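PDB 6CPY: GRMZM2G135359 pseudokinase from Zea mays, which belongs to the receptor-like kinases as a pseudokinase, represented here by its ligand-free kinase domain, and may bind ATP, though its catalytic activity remains doubtful. Local coordinates for residues S247-G252 / E257-P262; R219-V224 / P291-V296; R149-I154 / L226-G231; L56-L61 / F122-N127. All blocks are in the same frame, centred on the assembly; numbering follows the deposited sequence.

Contact 1 (S247-G252 / E257-P262); sequences SRYFEG and EELIDP
Arg-248 and Glu-258 form the charged half of this contact. The guanidinium grips the carboxylate end-on with two nitrogens, each taking its own oxygen: NH2 of Arg-248 lies 2.7 Å from OE2 of Glu-258, and NH1 of Arg-248 3.2 Å from OE1 of Glu-258. Both oxygens lie close to the guanidinium plane, but the carboxylate is turned, and the nitrogens meet it from 46° above its own plane. The bend of the arginine chain at chi3 (67°) brings the guanidinium end-on to the carboxylate, and NH1 also bonds Gly-253 O in the connecting loop. With an alanine here, the Glu-258 carboxylate would probably lose its charged mate, and Gly-253 O this donor.

The apolar half is a CH-pi contact. CD2 of Leu-259 sits 3.7 Å from the centroid of the Tyr-249 ring, almost straight above its centre, while CD1 of Leu-259 reaches back to CB of Tyr-249. Met-254 and Cys-276, the latter on helix 269-282, touch both residues.

Helix 240-250 ends in a Schellman motif at Gly-252, and after a short loop the chain enters helix 256-259: two consecutive helices at the edge of the helical lobe of the protein kinase fold.

Contact 2 (R219-V224 / P291-V296); sequences RKYGMV and PQMKEV
Tyr-221 receives two side chains from helix 293-304. The methyl CE of Met-293 rests over one face of the ring, toward its rim, 4.1 Å from the centroid of the Tyr-221 ring, which makes a CH-pi contact. The sulfur takes part more loosely: SD of Met-293 is 5.2 Å from the centroid of the Tyr-221 ring and well off the ring normal, an oblique Met-aromatic approach. Val-296 comes in obliquely, with CG1 3.7 Å from CE2 of Tyr-221. The methionine gets there by folding: chi2 near 58° turns the chain back, and its methyl is carried over the tyrosine although the CB starts off to the side.

The start of helix 293-304 is itself fixed. Gln-292 occupies the N-cap, and its N donates to OE1 of Glu-295 over 2.8 Å, one half of a capping-box pattern; Val-296 N bonds Gln-292 O.

The phenol oxygen of Tyr-221 goes further, to the Ser-151 carbonyl on helix 144-164. A leucine in its place would probably leave that carbonyl without the hydroxyl and the Met-293 methyl without a flat ring to rest on.

Ile-154, Ala-155 and Leu-158 of helix 144-164 also touch the tyrosine, and Val-296 packs on Cys-282 of helix 269-282; the ring thus joins helices 214-230, 144-164 and 293-304.

Contact 3 (R149-I154 / L226-G231); sequences RISMGI and LEILTG
Ile-228 meets Ser-151 from a helix turn in which one carbonyl is doubly gripped: Leu-226 O accepts from Thr-230 N and, over 2.8 Å, from Thr-230 OG1, the two donors reaching it from opposite faces of its plane. This ties down the last turn of helix 214-230 just before Gly-231 leaves it with positive phi.

Ser-151 OG, hydrogen-bonded to Arg-147 O one turn back in its own helix, is met by two methyl groups of Ile-228: CD1 of Ile-228 stands 3.6 Å from OG of Ser-151, and CG2 of Ile-228 is 3.7 Å from that same atom. With its polar need met inside its own helix, the buried hydroxyl can face apolar carbon. OG lies anti to the serine carbonyl carbon (chi1 -59°), which turns it back along the helix for that bond.

Ile-228 carries the contact from its helix. Its CD1 points between two isoleucines a turn apart, at 4.2 Å from CG2 of Ile-150 and 4.3 Å from CD1 of Ile-154. The short segments run almost exactly antiparallel, at 176°, with axes 10.8 Å apart. Arg-147 also reaches across, donating from NH1 to Ile-228 O.

Antiparallel packing of this kind, between the helix preceding the catalytic-loop region and the buried central helix, is a core element of the C-terminal lobe of protein kinases.

Contact 4 (L56-L61 / F122-N127); sequences LYKGTL and FEYAPN
Lys-58 lays its side chain over one face of the Tyr-124 ring, and this pair carries nearly all the surface buried here. CE of Lys-58 is 3.6 Å from the centroid of the Tyr-124 ring, directly above its centre, a CH-pi contact; CD of Lys-58 comes still nearer the rim, 3.5 Å from CE1 of Tyr-124. The ammonium follows over the same face, with NZ of Lys-58 4.2 Å from the centroid of the Tyr-124 ring, a cation-pi interaction. Bends at chi2 (70°) and chi4 (-59°) fold the lysine onto the ring instead of letting it run straight past.

The ammonium is also paired by charge with Glu-66, and it donates to a water 2.9 Å from NZ of Lys-58, which in turn touches Tyr-124 OH only weakly. On the opposite face of the Tyr-124 ring, Pro-126 N lies 3.8 Å above the plane, toward the rim.

Tyr-124 follows strand 117-123 in the segment that corresponds to the hinge between the lobes of protein kinases. Lys-58 stands on strand 54-60, so the contact reaches across the intervening strand 66-72, whose Glu-66 touches Tyr-124, while Ile-48 of strand 47-50 adjoins both partners.

Contact 4 comes first along the chain and stands apart, in the five-stranded sheet of the N-terminal lobe and the hinge leading from it; its centre is 23 Å from that of contact 3 and 37 Å from that of contact 1. The other three lie in the helical lobe. Contacts 2 and 3, with centres 12 Å apart, share helix 214-230 and alternate along the chain, so this helix ties helix 144-164 to helix 293-304. Contact 1 falls within the sequence span of contact 2 but touches contact 3 instead, where Asp-261 N probably bonds Leu-229 O. The helical lobe is thus knit around one central helix, with contact 1 at its periphery.

Contact 1 (S247-G252 / E257-P262)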
loop_
_atom_site.group_PDB
_atom_site.type_symbol
_atom_site.label_atom_id
_atom_site.label_comp_id
_atom_site.label_asym_id
_atom_site.label_seq_id
_atom_site.Cartn_x
_atom_site.Cartn_y
_atom_site.Cartn_z
ATOM N N SER A 247 14.477 -18.938 -11.802
ATOM C CA SER A 247 14.627 -19.432 -13.174
ATOM C C SER A 247 14.546 -20.955 -13.242
ATOM O O SER A 247 13.923 -21.501 -14.146
ATOM C CB SER A 247 15.949 -18.956 -13.789
ATOM O OG SER A 247 15.888 -17.570 -14.078
ATOM N N ARG A 248 15.168 -21.630 -12.284
ATOM C CA ARG A 248 15.154 -23.083 -12.254
ATOM C C ARG A 248 13.719 -23.580 -12.157
ATOM O O ARG A 248 13.359 -24.531 -12.853
ATOM C CB ARG A 248 15.994 -23.652 -11.106
ATOM C CG ARG A 248 15.875 -25.168 -11.001
ATOM C CD ARG A 248 17.083 -25.828 -10.380
ATOM N NE ARG A 248 17.253 -25.488 -8.976
ATOM C CZ ARG A 248 16.702 -26.138 -7.954
ATOM N NH1 ARG A 248 15.913 -27.186 -8.150
ATOM N NH2 ARG A 248 16.950 -25.726 -6.715
ATOM N N TYR A 249 12.892 -22.928 -11.332
ATOM C CA TYR A 249 11.474 -23.319 -11.254
ATOM C C TYR A 249 10.759 -23.160 -12.600
ATOM O O TYR A 249 10.147 -24.106 -13.105
ATOM C CB TYR A 249 10.683 -22.544 -10.186
ATOM C CG TYR A 249 9.224 -22.941 -10.234
ATOM C CD1 TYR A 249 8.790 -24.129 -9.648
ATOM C CD2 TYR A 249 8.302 -22.187 -10.950
ATOM C CE1 TYR A 249 7.467 -24.527 -9.750
ATOM C CE2 TYR A 249 6.977 -22.570 -11.046
ATOM C CZ TYR A 249 6.571 -23.743 -10.444
ATOM O OH TYR A 249 5.257 -24.118 -10.536
ATOM N N PHE A 250 10.830 -21.973 -13.183
ATOM C CA PHE A 250 10.093 -21.714 -14.424
ATOM C C PHE A 250 10.581 -22.543 -15.618
ATOM O O PHE A 250 9.822 -22.757 -16.558
ATOM C CB PHE A 250 10.054 -20.218 -14.731
ATOM C CG PHE A 250 9.173 -19.464 -13.781
ATOM C CD1 PHE A 250 7.823 -19.768 -13.709
ATOM C CD2 PHE A 250 9.689 -18.509 -12.926
ATOM C CE1 PHE A 250 6.992 -19.117 -12.816
ATOM C CE2 PHE A 250 8.857 -17.845 -12.031
ATOM C CZ PHE A 250 7.512 -18.153 -11.975
ATOM N N GLU A 251 11.815 -23.036 -15.551
ATOM C CA GLU A 251 12.364 -23.879 -16.617
ATOM C C GLU A 251 12.085 -25.369 -16.393
ATOM O O GLU A 251 12.505 -26.216 -17.189
ATOM C CB GLU A 251 13.855 -23.598 -16.770
ATOM C CG GLU A 251 14.102 -22.191 -17.302
ATOM C CD GLU A 251 15.558 -21.779 -17.291
ATOM O OE1 GLU A 251 16.404 -22.558 -16.805
ATOM O OE2 GLU A 251 15.849 -20.658 -17.765
ATOM N N GLY A 252 11.370 -25.684 -15.316
ATOM C CA GLY A 252 10.913 -27.037 -15.057
ATOM C C GLY A 252 11.829 -27.902 -14.217
ATOM O O GLY A 252 11.627 -29.118 -14.171
ATOM N N GLU A 257 7.353 -28.427 -3.763
ATOM C CA GLU A 257 7.768 -28.497 -2.348
ATOM C C GLU A 257 9.057 -27.718 -2.060
ATOM O O GLU A 257 9.302 -27.322 -0.919
ATOM C CB GLU A 257 7.969 -29.942 -1.876
ATOM C CG GLU A 257 6.717 -30.799 -1.886
ATOM C CD GLU A 257 6.586 -31.649 -3.138
ATOM O OE1 GLU A 257 6.975 -31.183 -4.236
ATOM O OE2 GLU A 257 6.078 -32.789 -3.019
ATOM N N GLU A 258 9.896 -27.531 -3.074
ATOM C CA GLU A 258 11.101 -26.731 -2.916
ATOM C C GLU A 258 10.794 -25.237 -3.075
ATOM O O GLU A 258 11.440 -24.402 -2.462
ATOM C CB GLU A 258 12.187 -27.175 -3.914
ATOM C CG GLU A 258 13.465 -26.352 -3.811
ATOM C CD GLU A 258 14.656 -26.929 -4.562
ATOM O OE1 GLU A 258 14.503 -27.915 -5.320
ATOM O OE2 GLU A 258 15.766 -26.368 -4.386
ATOM N N LEU A 259 9.815 -24.907 -3.901
ATOM C CA LEU A 259 9.482 -23.516 -4.189
ATOM C C LEU A 259 8.659 -22.862 -3.074
ATOM O O LEU A 259 8.950 -21.746 -2.631
ATOM C CB LEU A 259 8.705 -23.427 -5.499
ATOM C CG LEU A 259 8.296 -22.012 -5.926
ATOM C CD1 LEU A 259 9.488 -21.247 -6.457
ATOM C CD2 LEU A 259 7.196 -22.042 -6.964
ATOM N N ILE A 260 7.626 -23.559 -2.639
ATOM C CA ILE A 260 6.608 -22.956 -1.766
ATOM C C ILE A 260 7.125 -22.843 -0.324
ATOM O O ILE A 260 7.766 -23.755 0.188
ATOM C CB ILE A 260 5.292 -23.758 -1.841
ATOM C CG1 ILE A 260 4.732 -23.760 -3.279
ATOM C CG2 ILE A 260 4.250 -23.195 -0.873
ATOM C CD1 ILE A 260 4.392 -22.390 -3.850
ATOM N N ASP A 261 6.849 -21.705 0.314
ATOM C CA ASP A 261 7.273 -21.431 1.679
ATOM C C ASP A 261 6.881 -22.565 2.633
ATOM O O ASP A 261 5.705 -22.849 2.789
ATOM C CB ASP A 261 6.628 -20.111 2.146
ATOM C CG ASP A 261 7.210 -19.582 3.449
ATOM O OD1 ASP A 261 7.913 -20.329 4.168
ATOM O OD2 ASP A 261 6.928 -18.398 3.747
ATOM N N PRO A 262 7.860 -23.203 3.298
ATOM C CA PRO A 262 7.491 -24.238 4.295
ATOM C C PRO A 262 6.604 -23.745 5.448
ATOM O O PRO A 262 5.777 -24.509 5.963
ATOM C CB PRO A 262 8.851 -24.727 4.829
ATOM C CG PRO A 262 9.848 -24.309 3.814
ATOM C CD PRO A 262 9.318 -23.075 3.141
#

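Contact 2 (R219-V224 / P291-V296)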
loop_
_atom_site.group_PDB
_atom_site.type_symbol
_atom_site.label_atom_id
_atom_site.label_comp_id
_atom_site.label_asym_id
_atom_site.label_seq_id
_atom_site.Cartn_x
_atom_site.Cartn_y
_atom_site.Cartn_z
ATOM N N ARG A 219 4.306 -5.888 -12.859
ATOM C CA ARG A 219 5.549 -6.612 -12.548
ATOM C C ARG A 219 5.775 -6.678 -11.043
ATOM O O ARG A 219 6.107 -7.731 -10.504
ATOM C CB ARG A 219 6.765 -5.964 -13.220
ATOM C CG ARG A 219 8.090 -6.687 -12.959
ATOM C CD ARG A 219 9.301 -5.849 -13.357
ATOM N NE ARG A 219 9.381 -4.592 -12.605
ATOM C CZ ARG A 219 9.891 -4.451 -11.379
ATOM N NH1 ARG A 219 10.381 -5.488 -10.709
ATOM N NH2 ARG A 219 9.900 -3.249 -10.809
ATOM N N LYS A 220 5.599 -5.545 -10.378
ATOM C CA LYS A 220 5.706 -5.485 -8.928
ATOM C C LYS A 220 4.705 -6.411 -8.230
ATOM O O LYS A 220 5.068 -7.058 -7.242
ATOM C CB LYS A 220 5.536 -4.052 -8.434
ATOM C CG LYS A 220 6.760 -3.180 -8.660
ATOM C CD LYS A 220 6.461 -1.746 -8.257
ATOM C CE LYS A 220 7.711 -0.886 -8.263
ATOM N NZ LYS A 220 7.390 0.494 -7.820
ATOM N N TYR A 221 3.470 -6.471 -8.731
ATOM C CA TYR A 221 2.475 -7.399 -8.196
ATOM C C TYR A 221 2.970 -8.840 -8.295
ATOM O O TYR A 221 2.876 -9.605 -7.340
ATOM C CB TYR A 221 1.109 -7.283 -8.894
ATOM C CG TYR A 221 0.124 -8.273 -8.311
ATOM C CD1 TYR A 221 -0.474 -8.028 -7.075
ATOM C CD2 TYR A 221 -0.154 -9.478 -8.947
ATOM C CE1 TYR A 221 -1.340 -8.943 -6.512
ATOM C CE2 TYR A 221 -1.016 -10.397 -8.395
ATOM C CZ TYR A 221 -1.605 -10.129 -7.172
ATOM O OH TYR A 221 -2.470 -11.029 -6.612
ATOM N N GLY A 222 3.490 -9.203 -9.463
ATOM C CA GLY A 222 4.044 -10.540 -9.670
ATOM C C GLY A 222 5.143 -10.867 -8.672
ATOM O O GLY A 222 5.186 -11.970 -8.156
ATOM N N MET A 223 6.011 -9.901 -8.388
ATOM C CA MET A 223 7.102 -10.095 -7.432
ATOM C C MET A 223 6.585 -10.284 -6.004
ATOM O O MET A 223 7.135 -11.089 -5.234
ATOM C CB MET A 223 8.080 -8.914 -7.494
ATOM C CG MET A 223 8.848 -8.846 -8.806
ATOM S SD MET A 223 9.957 -10.248 -9.019
ATOM C CE MET A 223 11.332 -9.776 -7.975
ATOM N N VAL A 224 5.549 -9.529 -5.647
ATOM C CA VAL A 224 4.955 -9.631 -4.316
ATOM C C VAL A 224 4.210 -10.960 -4.170
ATOM O O VAL A 224 4.269 -11.601 -3.114
ATOM C CB VAL A 224 4.030 -8.424 -4.006
ATOM C CG1 VAL A 224 3.213 -8.666 -2.746
ATOM C CG2 VAL A 224 4.852 -7.148 -3.854
ATOM N N PRO A 291 0.320 -9.038 -18.642
ATOM C CA PRO A 291 -1.110 -8.783 -18.643
ATOM C C PRO A 291 -1.467 -7.446 -17.983
ATOM O O PRO A 291 -0.644 -6.855 -17.272
ATOM C CB PRO A 291 -1.670 -9.956 -17.836
ATOM C CG PRO A 291 -0.565 -10.331 -16.910
ATOM C CD PRO A 291 0.703 -10.068 -17.660
ATOM N N GLN A 292 -2.685 -6.985 -18.246
ATOM C CA GLN A 292 -3.251 -5.805 -17.603
ATOM C C GLN A 292 -3.727 -6.198 -16.217
ATOM O O GLN A 292 -4.079 -7.348 -15.983
ATOM C CB GLN A 292 -4.455 -5.283 -18.401
ATOM C CG GLN A 292 -4.140 -4.839 -19.820
ATOM C CD GLN A 292 -3.517 -3.461 -19.873
ATOM O OE1 GLN A 292 -2.375 -3.300 -20.306
ATOM N NE2 GLN A 292 -4.266 -2.454 -19.431
ATOM N N MET A 293 -3.777 -5.240 -15.298
ATOM C CA MET A 293 -4.148 -5.562 -13.927
ATOM C C MET A 293 -5.571 -6.126 -13.820
ATOM O O MET A 293 -5.846 -6.992 -12.979
ATOM C CB MET A 293 -3.985 -4.329 -13.030
ATOM C CG MET A 293 -3.820 -4.674 -11.573
ATOM S SD MET A 293 -2.403 -5.747 -11.252
ATOM C CE MET A 293 -3.145 -6.762 -9.971
ATOM N N LYS A 294 -6.474 -5.642 -14.672
ATOM C CA LYS A 294 -7.838 -6.170 -14.728
ATOM C C LYS A 294 -7.832 -7.671 -15.070
ATOM O O LYS A 294 -8.593 -8.448 -14.505
ATOM C CB LYS A 294 -8.676 -5.383 -15.755
ATOM C CG LYS A 294 -10.112 -5.872 -15.923
ATOM C CD LYS A 294 -10.896 -5.003 -16.907
ATOM C CE LYS A 294 -11.575 -5.828 -17.997
ATOM N NZ LYS A 294 -12.592 -6.793 -17.479
ATOM N N GLU A 295 -6.955 -8.069 -15.981
ATOM C CA GLU A 295 -6.829 -9.483 -16.360
ATOM C C GLU A 295 -6.233 -10.307 -15.211
ATOM O O GLU A 295 -6.678 -11.423 -14.930
ATOM C CB GLU A 295 -5.966 -9.611 -17.621
ATOM C CG GLU A 295 -6.599 -8.945 -18.837
ATOM C CD GLU A 295 -5.659 -8.805 -20.018
ATOM O OE1 GLU A 295 -4.481 -8.433 -19.825
ATOM O OE2 GLU A 295 -6.119 -9.048 -21.156
ATOM N N VAL A 296 -5.242 -9.739 -14.538
ATOM C CA VAL A 296 -4.618 -10.391 -13.381
ATOM C C VAL A 296 -5.672 -10.657 -12.307
ATOM O O VAL A 296 -5.790 -11.773 -11.802
ATOM C CB VAL A 296 -3.449 -9.553 -12.815
ATOM C CG1 VAL A 296 -2.929 -10.148 -11.511
ATOM C CG2 VAL A 296 -2.310 -9.449 -13.822
#

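Contact 3 (R149-I154 / L226-G231)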
loop_
_atom_site.group_PDB
_atom_site.type_symbol
_atom_site.label_atom_id
_atom_site.label_comp_id
_atom_site.label_asym_id
_atom_site.label_seq_id
_atom_site.Cartn_x
_atom_site.Cartn_y
_atom_site.Cartn_z
ATOM N N ARG A 149 -6.078 -14.805 0.515
ATOM C CA ARG A 149 -6.881 -13.623 0.811
ATOM C C ARG A 149 -6.099 -12.329 0.648
ATOM O O ARG A 149 -6.604 -11.370 0.111
ATOM C CB ARG A 149 -7.432 -13.677 2.232
ATOM C CG ARG A 149 -8.563 -14.663 2.445
ATOM C CD ARG A 149 -9.600 -14.056 3.379
ATOM N NE ARG A 149 -8.986 -13.305 4.468
ATOM C CZ ARG A 149 -9.522 -12.236 5.066
ATOM N NH1 ARG A 149 -10.703 -11.743 4.694
ATOM N NH2 ARG A 149 -8.862 -11.646 6.046
ATOM N N ILE A 150 -4.864 -12.312 1.131
ATOM C CA ILE A 150 -4.010 -11.145 1.003
ATOM C C ILE A 150 -3.688 -10.889 -0.471
ATOM O O ILE A 150 -3.833 -9.774 -0.962
ATOM C CB ILE A 150 -2.724 -11.317 1.838
ATOM C CG1 ILE A 150 -3.070 -11.218 3.336
ATOM C CG2 ILE A 150 -1.665 -10.296 1.426
ATOM C CD1 ILE A 150 -2.007 -11.797 4.244
ATOM N N SER A 151 -3.298 -11.940 -1.183
ATOM C CA SER A 151 -3.002 -11.827 -2.614
ATOM C C SER A 151 -4.182 -11.259 -3.431
ATOM O O SER A 151 -3.992 -10.406 -4.306
ATOM C CB SER A 151 -2.597 -13.222 -3.167
ATOM O OG SER A 151 -1.457 -13.750 -2.496
ATOM N N MET A 152 -5.388 -11.738 -3.153
ATOM C CA MET A 152 -6.579 -11.292 -3.870
ATOM C C MET A 152 -6.895 -9.847 -3.517
ATOM O O MET A 152 -7.129 -9.025 -4.408
ATOM C CB MET A 152 -7.784 -12.183 -3.564
ATOM C CG MET A 152 -8.928 -12.039 -4.567
ATOM S SD MET A 152 -8.459 -12.599 -6.222
ATOM C CE MET A 152 -7.183 -13.719 -5.697
ATOM N N GLY A 153 -6.880 -9.535 -2.219
ATOM C CA GLY A 153 -7.108 -8.165 -1.745
ATOM C C GLY A 153 -6.220 -7.145 -2.430
ATOM O O GLY A 153 -6.696 -6.096 -2.869
ATOM N N ILE A 154 -4.928 -7.453 -2.524
ATOM C CA ILE A 154 -3.977 -6.614 -3.246
ATOM C C ILE A 154 -4.387 -6.432 -4.706
ATOM O O ILE A 154 -4.437 -5.303 -5.212
ATOM C CB ILE A 154 -2.531 -7.158 -3.153
ATOM C CG1 ILE A 154 -2.014 -7.090 -1.712
ATOM C CG2 ILE A 154 -1.602 -6.356 -4.039
ATOM C CD1 ILE A 154 -0.786 -7.927 -1.461
ATOM N N LEU A 226 4.986 -13.691 -5.792
ATOM C CA LEU A 226 6.089 -14.657 -5.648
ATOM C C LEU A 226 6.642 -14.690 -4.224
ATOM O O LEU A 226 6.956 -15.753 -3.689
ATOM C CB LEU A 226 7.224 -14.330 -6.631
ATOM C CG LEU A 226 8.365 -15.360 -6.694
ATOM C CD1 LEU A 226 7.808 -16.712 -7.118
ATOM C CD2 LEU A 226 9.465 -14.898 -7.634
ATOM N N GLU A 227 6.754 -13.513 -3.615
ATOM C CA GLU A 227 7.222 -13.386 -2.237
ATOM C C GLU A 227 6.252 -14.019 -1.251
ATOM O O GLU A 227 6.661 -14.706 -0.325
ATOM C CB GLU A 227 7.450 -11.907 -1.913
ATOM C CG GLU A 227 8.020 -11.637 -0.533
ATOM C CD GLU A 227 8.045 -10.156 -0.207
ATOM O OE1 GLU A 227 7.875 -9.337 -1.136
ATOM O OE2 GLU A 227 8.243 -9.818 0.978
ATOM N N ILE A 228 4.961 -13.820 -1.485
ATOM C CA ILE A 228 3.930 -14.410 -0.635
ATOM C C ILE A 228 3.984 -15.942 -0.746
ATOM O O ILE A 228 3.859 -16.653 0.250
ATOM C CB ILE A 228 2.531 -13.880 -1.028
ATOM C CG1 ILE A 228 2.377 -12.404 -0.627
ATOM C CG2 ILE A 228 1.446 -14.729 -0.410
ATOM C CD1 ILE A 228 1.231 -11.671 -1.296
ATOM N N LEU A 229 4.194 -16.441 -1.959
ATOM C CA LEU A 229 4.234 -17.885 -2.188
ATOM C C LEU A 229 5.492 -18.591 -1.671
ATOM O O LEU A 229 5.411 -19.731 -1.216
ATOM C CB LEU A 229 4.073 -18.171 -3.673
ATOM C CG LEU A 229 2.695 -17.887 -4.260
ATOM C CD1 LEU A 229 2.793 -17.954 -5.777
ATOM C CD2 LEU A 229 1.635 -18.856 -3.758
ATOM N N THR A 230 6.641 -17.929 -1.767
ATOM C CA THR A 230 7.935 -18.559 -1.479
ATOM C C THR A 230 8.529 -18.135 -0.141
ATOM O O THR A 230 9.400 -18.815 0.405
ATOM C CB THR A 230 8.987 -18.229 -2.561
ATOM O OG1 THR A 230 9.244 -16.819 -2.579
ATOM C CG2 THR A 230 8.528 -18.660 -3.911
ATOM N N GLY A 231 8.087 -16.991 0.369
ATOM C CA GLY A 231 8.720 -16.361 1.509
ATOM C C GLY A 231 10.093 -15.762 1.238
ATOM O O GLY A 231 10.797 -15.439 2.191
#

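Contact 4 (L56-L61 / F122-N127)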
loop_
_atom_site.group_PDB
_atom_site.type_symbol
_atom_site.label_atom_id
_atom_site.label_comp_id
_atom_site.label_asym_id
_atom_site.label_seq_id
_atom_site.Cartn_x
_atom_site.Cartn_y
_atom_site.Cartn_z
ATOM N N LEU A 56 5.233 8.014 11.359
ATOM C CA LEU A 56 3.881 7.459 11.495
ATOM C C LEU A 56 3.475 7.317 12.959
ATOM O O LEU A 56 4.115 6.588 13.721
ATOM C CB LEU A 56 3.790 6.096 10.828
ATOM C CG LEU A 56 4.056 6.121 9.336
ATOM C CD1 LEU A 56 4.365 4.711 8.861
ATOM C CD2 LEU A 56 2.857 6.714 8.604
ATOM N N TYR A 57 2.405 8.010 13.335
ATOM C CA TYR A 57 1.956 8.069 14.716
ATOM C C TYR A 57 0.627 7.380 14.883
ATOM O O TYR A 57 -0.246 7.457 14.023
ATOM C CB TYR A 57 1.837 9.518 15.183
ATOM C CG TYR A 57 3.153 10.246 15.214
ATOM C CD1 TYR A 57 4.090 9.979 16.210
ATOM C CD2 TYR A 57 3.473 11.198 14.244
ATOM C CE1 TYR A 57 5.303 10.638 16.242
ATOM C CE2 TYR A 57 4.686 11.870 14.275
ATOM C CZ TYR A 57 5.593 11.582 15.276
ATOM O OH TYR A 57 6.805 12.219 15.324
ATOM N N LYS A 58 0.470 6.715 16.021
ATOM C CA LYS A 58 -0.779 6.068 16.353
ATOM C C LYS A 58 -1.676 7.064 17.071
ATOM O O LYS A 58 -1.223 7.822 17.934
ATOM C CB LYS A 58 -0.521 4.853 17.255
ATOM C CG LYS A 58 -1.768 4.151 17.755
ATOM C CD LYS A 58 -2.489 3.415 16.639
ATOM C CE LYS A 58 -3.884 2.997 17.056
ATOM N NZ LYS A 58 -3.879 2.104 18.240
ATOM N N GLY A 59 -2.954 7.060 16.711
ATOM C CA GLY A 59 -3.942 7.786 17.479
ATOM C C GLY A 59 -5.295 7.105 17.491
ATOM O O GLY A 59 -5.498 6.068 16.854
ATOM N N THR A 60 -6.217 7.703 18.236
ATOM C CA THR A 60 -7.610 7.292 18.269
ATOM C C THR A 60 -8.474 8.536 18.311
ATOM O O THR A 60 -8.337 9.363 19.223
ATOM C CB THR A 60 -7.924 6.429 19.511
ATOM O OG1 THR A 60 -6.979 5.360 19.593
ATOM C CG2 THR A 60 -9.336 5.843 19.428
ATOM N N LEU A 61 -9.347 8.674 17.318
ATOM C CA LEU A 61 -10.267 9.802 17.259
ATOM C C LEU A 61 -11.336 9.656 18.338
ATOM O O LEU A 61 -11.543 8.565 18.868
ATOM C CB LEU A 61 -10.904 9.897 15.869
ATOM C CG LEU A 61 -9.946 10.197 14.718
ATOM C CD1 LEU A 61 -10.670 10.081 13.392
ATOM C CD2 LEU A 61 -9.308 11.575 14.867
ATOM N N PHE A 122 -4.759 8.385 8.193
ATOM C CA PHE A 122 -5.143 7.169 7.501
ATOM C C PHE A 122 -5.779 6.162 8.435
ATOM O O PHE A 122 -5.614 6.235 9.658
ATOM C CB PHE A 122 -3.916 6.527 6.872
ATOM C CG PHE A 122 -3.326 7.321 5.754
ATOM C CD1 PHE A 122 -3.851 7.228 4.470
ATOM C CD2 PHE A 122 -2.237 8.142 5.973
ATOM C CE1 PHE A 122 -3.306 7.958 3.434
ATOM C CE2 PHE A 122 -1.689 8.868 4.943
ATOM C CZ PHE A 122 -2.221 8.776 3.672
ATOM N N GLU A 123 -6.488 5.207 7.843
ATOM C CA GLU A 123 -6.967 4.031 8.585
ATOM C C GLU A 123 -5.796 3.322 9.249
ATOM O O GLU A 123 -4.710 3.241 8.675
ATOM C CB GLU A 123 -7.656 3.044 7.650
ATOM C CG GLU A 123 -8.991 3.518 7.126
ATOM C CD GLU A 123 -9.587 2.585 6.088
ATOM O OE1 GLU A 123 -8.814 1.881 5.395
ATOM O OE2 GLU A 123 -10.828 2.602 5.936
ATOM N N TYR A 124 -6.018 2.797 10.458
ATOM C CA TYR A 124 -4.986 2.048 11.192
ATOM C C TYR A 124 -5.137 0.563 10.913
ATOM O O TYR A 124 -6.242 0.049 10.989
ATOM C CB TYR A 124 -5.159 2.243 12.700
ATOM C CG TYR A 124 -4.247 1.393 13.558
ATOM C CD1 TYR A 124 -2.875 1.590 13.542
ATOM C CD2 TYR A 124 -4.760 0.423 14.420
ATOM C CE1 TYR A 124 -2.028 0.820 14.323
ATOM C CE2 TYR A 124 -3.918 -0.328 15.232
ATOM C CZ TYR A 124 -2.556 -0.122 15.174
ATOM O OH TYR A 124 -1.691 -0.865 15.954
ATOM N N ALA A 125 -4.028 -0.113 10.636
ATOM C CA ALA A 125 -4.020 -1.573 10.432
ATOM C C ALA A 125 -3.290 -2.227 11.602
ATOM O O ALA A 125 -2.096 -2.024 11.760
ATOM C CB ALA A 125 -3.324 -1.909 9.132
ATOM N N PRO A 126 -4.009 -2.995 12.436
ATOM C CA PRO A 126 -3.375 -3.483 13.670
ATOM C C PRO A 126 -2.291 -4.545 13.515
ATOM O O PRO A 126 -1.456 -4.693 14.413
ATOM C CB PRO A 126 -4.550 -4.036 14.489
ATOM C CG PRO A 126 -5.667 -4.216 13.543
ATOM C CD PRO A 126 -5.451 -3.276 12.394
ATOM N N ASN A 127 -2.268 -5.267 12.396
ATOM C CA ASN A 127 -1.337 -6.394 12.255
ATOM C C ASN A 127 -0.090 -6.113 11.424
ATOM O O ASN A 127 0.549 -7.035 10.933
ATOM C CB ASN A 127 -2.086 -7.622 11.728
ATOM C CG ASN A 127 -2.904 -8.294 12.807
ATOM O OD1 ASN A 127 -2.417 -8.501 13.916
ATOM N ND2 ASN A 127 -4.145 -8.629 12.497
HETATM O O HOH W 1 -1.685 0.517 19.151
#